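Local coordinates for maltose/maltodextrin-binding protein (Thermus thermophilus, PDB 2GH9) that binds maltotriose and probably delivers it, as periplasmic binding proteins do, to a membrane transporter for uptake, at residues A116-K121 with V245-A250. Residues are numbered along the deposited sequence; the frame is centred on the assembly and turned at random.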
ATOM      1  N   ALA A 116      -8.114   4.660   1.291  1.00 19.82           N
ATOM      2  CA  ALA A 116      -9.526   4.996   1.276  1.00 20.06           C
ATOM      3  C   ALA A 116      -9.754   6.237   2.161  1.00 20.18           C
ATOM      4  O   ALA A 116      -8.872   6.666   2.910  1.00 20.38           O
ATOM      5  CB  ALA A 116     -10.362   3.848   1.803  1.00 20.03           C
ATOM      6  N   LEU A 117     -10.961   6.772   2.071  1.00 20.80           N
ATOM      7  CA  LEU A 117     -11.401   7.840   2.929  1.00 21.57           C
ATOM      8  C   LEU A 117     -11.790   7.207   4.267  1.00 21.50           C
ATOM      9  O   LEU A 117     -12.804   6.508   4.372  1.00 22.25           O
ATOM     10  CB  LEU A 117     -12.579   8.597   2.303  1.00 20.78           C
ATOM     11  CG  LEU A 117     -13.138   9.706   3.206  1.00 21.70           C
ATOM     12  CD1 LEU A 117     -12.096  10.808   3.329  1.00 22.80           C
ATOM     13  CD2 LEU A 117     -14.453  10.219   2.678  1.00 22.02           C
ATOM     14  N   ILE A 118     -10.945   7.440   5.269  1.00 22.76           N
ATOM     15  CA  ILE A 118     -11.198   6.984   6.617  1.00 23.62           C
ATOM     16  C   ILE A 118     -11.626   8.222   7.418  1.00 24.54           C
ATOM     17  O   ILE A 118     -10.899   9.211   7.511  1.00 23.93           O
ATOM     18  CB  ILE A 118      -9.984   6.296   7.232  1.00 23.33           C
ATOM     19  CG1 ILE A 118      -9.404   5.259   6.256  1.00 24.03           C
ATOM     20  CG2 ILE A 118     -10.366   5.622   8.582  1.00 22.77           C
ATOM     21  CD1 ILE A 118      -8.069   4.599   6.750  1.00 24.47           C
ATOM     22  N   TYR A 119     -12.837   8.162   7.956  1.00 26.05           N
ATOM     23  CA  TYR A 119     -13.445   9.310   8.643  1.00 27.02           C
ATOM     24  C   TYR A 119     -13.736   8.986  10.092  1.00 27.98           C
ATOM     25  O   TYR A 119     -14.254   7.910  10.398  1.00 28.46           O
ATOM     26  CB  TYR A 119     -14.745   9.793   7.959  1.00 26.85           C
ATOM     27  CG  TYR A 119     -15.838   8.782   7.759  1.00 26.79           C
ATOM     28  CD1 TYR A 119     -15.857   7.978   6.628  1.00 27.49           C
ATOM     29  CD2 TYR A 119     -16.886   8.646   8.685  1.00 26.63           C
ATOM     30  CE1 TYR A 119     -16.836   7.065   6.418  1.00 27.30           C
ATOM     31  CE2 TYR A 119     -17.879   7.722   8.487  1.00 26.61           C
ATOM     32  CZ  TYR A 119     -17.855   6.930   7.349  1.00 27.26           C
ATOM     33  OH  TYR A 119     -18.821   5.983   7.107  1.00 27.61           O
ATOM     34  N   ASN A 120     -13.384   9.935  10.960  1.00 29.09           N
ATOM     35  CA  ASN A 120     -13.624   9.847  12.391  1.00 29.71           C
ATOM     36  C   ASN A 120     -15.067  10.263  12.661  1.00 30.41           C
ATOM     37  O   ASN A 120     -15.441  11.421  12.451  1.00 29.94           O
ATOM     38  CB  ASN A 120     -12.641  10.749  13.159  1.00 29.85           C
ATOM     39  CG  ASN A 120     -12.771  10.620  14.684  1.00 28.94           C
ATOM     40  OD1 ASN A 120     -13.770  10.095  15.188  1.00 27.75           O
ATOM     41  ND2 ASN A 120     -11.761  11.109  15.413  1.00 29.33           N
ATOM     42  N   LYS A 121     -15.853   9.306  13.143  1.00 31.90           N
ATOM     43  CA  LYS A 121     -17.302   9.462  13.370  1.00 32.86           C
ATOM     44  C   LYS A 121     -17.735  10.433  14.485  1.00 33.94           C
ATOM     45  O   LYS A 121     -18.920  10.722  14.644  1.00 34.79           O
ATOM     46  CB  LYS A 121     -17.934   8.079  13.589  1.00 33.20           C
ATOM     47  CG  LYS A 121     -18.041   7.258  12.323  1.00 32.88           C
ATOM     48  CD  LYS A 121     -18.509   5.860  12.598  1.00 32.82           C
ATOM     49  CE  LYS A 121     -19.035   5.190  11.344  1.00 33.10           C
ATOM     50  NZ  LYS A 121     -19.462   3.811  11.603  1.00 32.11           N
ATOM     51  N   VAL A 245     -10.546   5.141  18.236  1.00 35.57           N
ATOM     52  CA  VAL A 245     -11.230   5.997  17.256  1.00 35.16           C
ATOM     53  C   VAL A 245     -12.322   5.193  16.558  1.00 35.19           C
ATOM     54  O   VAL A 245     -12.054   4.095  16.062  1.00 35.08           O
ATOM     55  CB  VAL A 245     -10.258   6.560  16.161  1.00 35.33           C
ATOM     56  CG1 VAL A 245     -11.047   7.292  15.060  1.00 34.44           C
ATOM     57  CG2 VAL A 245      -9.182   7.458  16.779  1.00 34.68           C
ATOM     58  N   ASP A 246     -13.546   5.729  16.531  1.00 34.56           N
ATOM     59  CA  ASP A 246     -14.641   5.091  15.796  1.00 33.71           C
ATOM     60  C   ASP A 246     -14.623   5.613  14.360  1.00 32.82           C
ATOM     61  O   ASP A 246     -15.068   6.732  14.097  1.00 32.41           O
ATOM     62  CB  ASP A 246     -15.998   5.366  16.453  1.00 34.28           C
ATOM     63  CG  ASP A 246     -17.138   4.589  15.804  1.00 35.35           C
ATOM     64  OD1 ASP A 246     -16.970   3.409  15.438  1.00 39.57           O
ATOM     65  OD2 ASP A 246     -18.241   5.151  15.675  1.00 41.71           O
ATOM     66  N   PHE A 247     -14.093   4.799  13.446  1.00 31.31           N
ATOM     67  CA  PHE A 247     -13.882   5.222  12.055  1.00 30.03           C
ATOM     68  C   PHE A 247     -14.856   4.528  11.126  1.00 29.11           C
ATOM     69  O   PHE A 247     -15.360   3.429  11.417  1.00 28.77           O
ATOM     70  CB  PHE A 247     -12.430   4.958  11.592  1.00 30.15           C
ATOM     71  CG  PHE A 247     -11.978   3.555  11.833  1.00 29.78           C
ATOM     72  CD1 PHE A 247     -11.260   3.232  12.980  1.00 30.29           C
ATOM     73  CD2 PHE A 247     -12.308   2.541  10.935  1.00 30.92           C
ATOM     74  CE1 PHE A 247     -10.867   1.911  13.231  1.00 31.56           C
ATOM     75  CE2 PHE A 247     -11.917   1.216  11.171  1.00 30.52           C
ATOM     76  CZ  PHE A 247     -11.195   0.902  12.314  1.00 30.60           C
ATOM     77  N   GLY A 248     -15.119   5.184  10.001  1.00 27.12           N
ATOM     78  CA  GLY A 248     -15.750   4.548   8.861  1.00 26.29           C
ATOM     79  C   GLY A 248     -14.794   4.540   7.669  1.00 24.76           C
ATOM     80  O   GLY A 248     -13.864   5.321   7.607  1.00 23.94           O
ATOM     81  N   ILE A 249     -15.043   3.624   6.746  1.00 24.18           N
ATOM     82  CA  ILE A 249     -14.289   3.481   5.510  1.00 23.85           C
ATOM     83  C   ILE A 249     -15.228   3.769   4.346  1.00 23.37           C
ATOM     84  O   ILE A 249     -16.320   3.170   4.240  1.00 22.77           O
ATOM     85  CB  ILE A 249     -13.740   2.040   5.385  1.00 23.25           C
ATOM     86  CG1 ILE A 249     -12.743   1.776   6.520  1.00 24.99           C
ATOM     87  CG2 ILE A 249     -13.089   1.799   3.984  1.00 23.89           C
ATOM     88  CD1 ILE A 249     -12.546   0.322   6.871  1.00 25.31           C
ATOM     89  N   ALA A 250     -14.786   4.672   3.463  1.00 22.43           N
ATOM     90  CA  ALA A 250     -15.549   5.062   2.284  1.00 22.54           C
ATOM     91  C   ALA A 250     -14.584   5.323   1.116  1.00 22.09           C
ATOM     92  O   ALA A 250     -13.397   5.589   1.334  1.00 21.72           O
ATOM     93  CB  ALA A 250     -16.375   6.305   2.583  1.00 21.92           C
TER
HETATM   94  O   HOH W   1     -18.681   4.370   4.573  1.00 34.75           O
HETATM   95  O   HOH W   2     -13.711   8.617  17.706  1.00 35.37           O
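Tyr119 lays its ring flat across Gly248, whose CA sits 3.7 Å from the ring centroid, a CH-pi contact over the face. The chi1 of 56°, with CG wedged between backbone N and carbonyl carbon, swings the ring across to the neighbouring strand, where it fills the space a CB on Gly248 would need. At the ring's rim, CE1 of Tyr119 meets CB of Ala250 at 3.9 Å, while a water in the ring plane links Tyr119 OH to Ile249 O. Replacing Tyr119 with an alanine would probably uncover the Gly248 backbone and leave that water without its phenol mate.

Paired backbone hydrogen bonds join Tyr119 to Gly248 and Leu117 to Ala250 in antiparallel register, and Lys121 N gives a further hydrogen bond, 2.9 Å, to Asp246 O. On the other face, CG2 of Ile118 packs on CB of Phe247 at 3.7 Å, side by side. Lys121 NZ stays 4.5 Å from Asp246 OD2, short of a salt bridge.

Strand 227-232 pairs with the other edge of 116-120, and 247-250 is an outermost strand of this four-stranded sheet in the solute-binding protein fold. Helix 320-326 covers Ile249 and Phe247; Pro127 backs Tyr119 and Ala250. The Ile118 side chain lies about 11 Å from a bound glucose, so this is framework. Main-chain hydrogen bonds and apolar cover thus hold the edge strand, charge pairing contributing probably little.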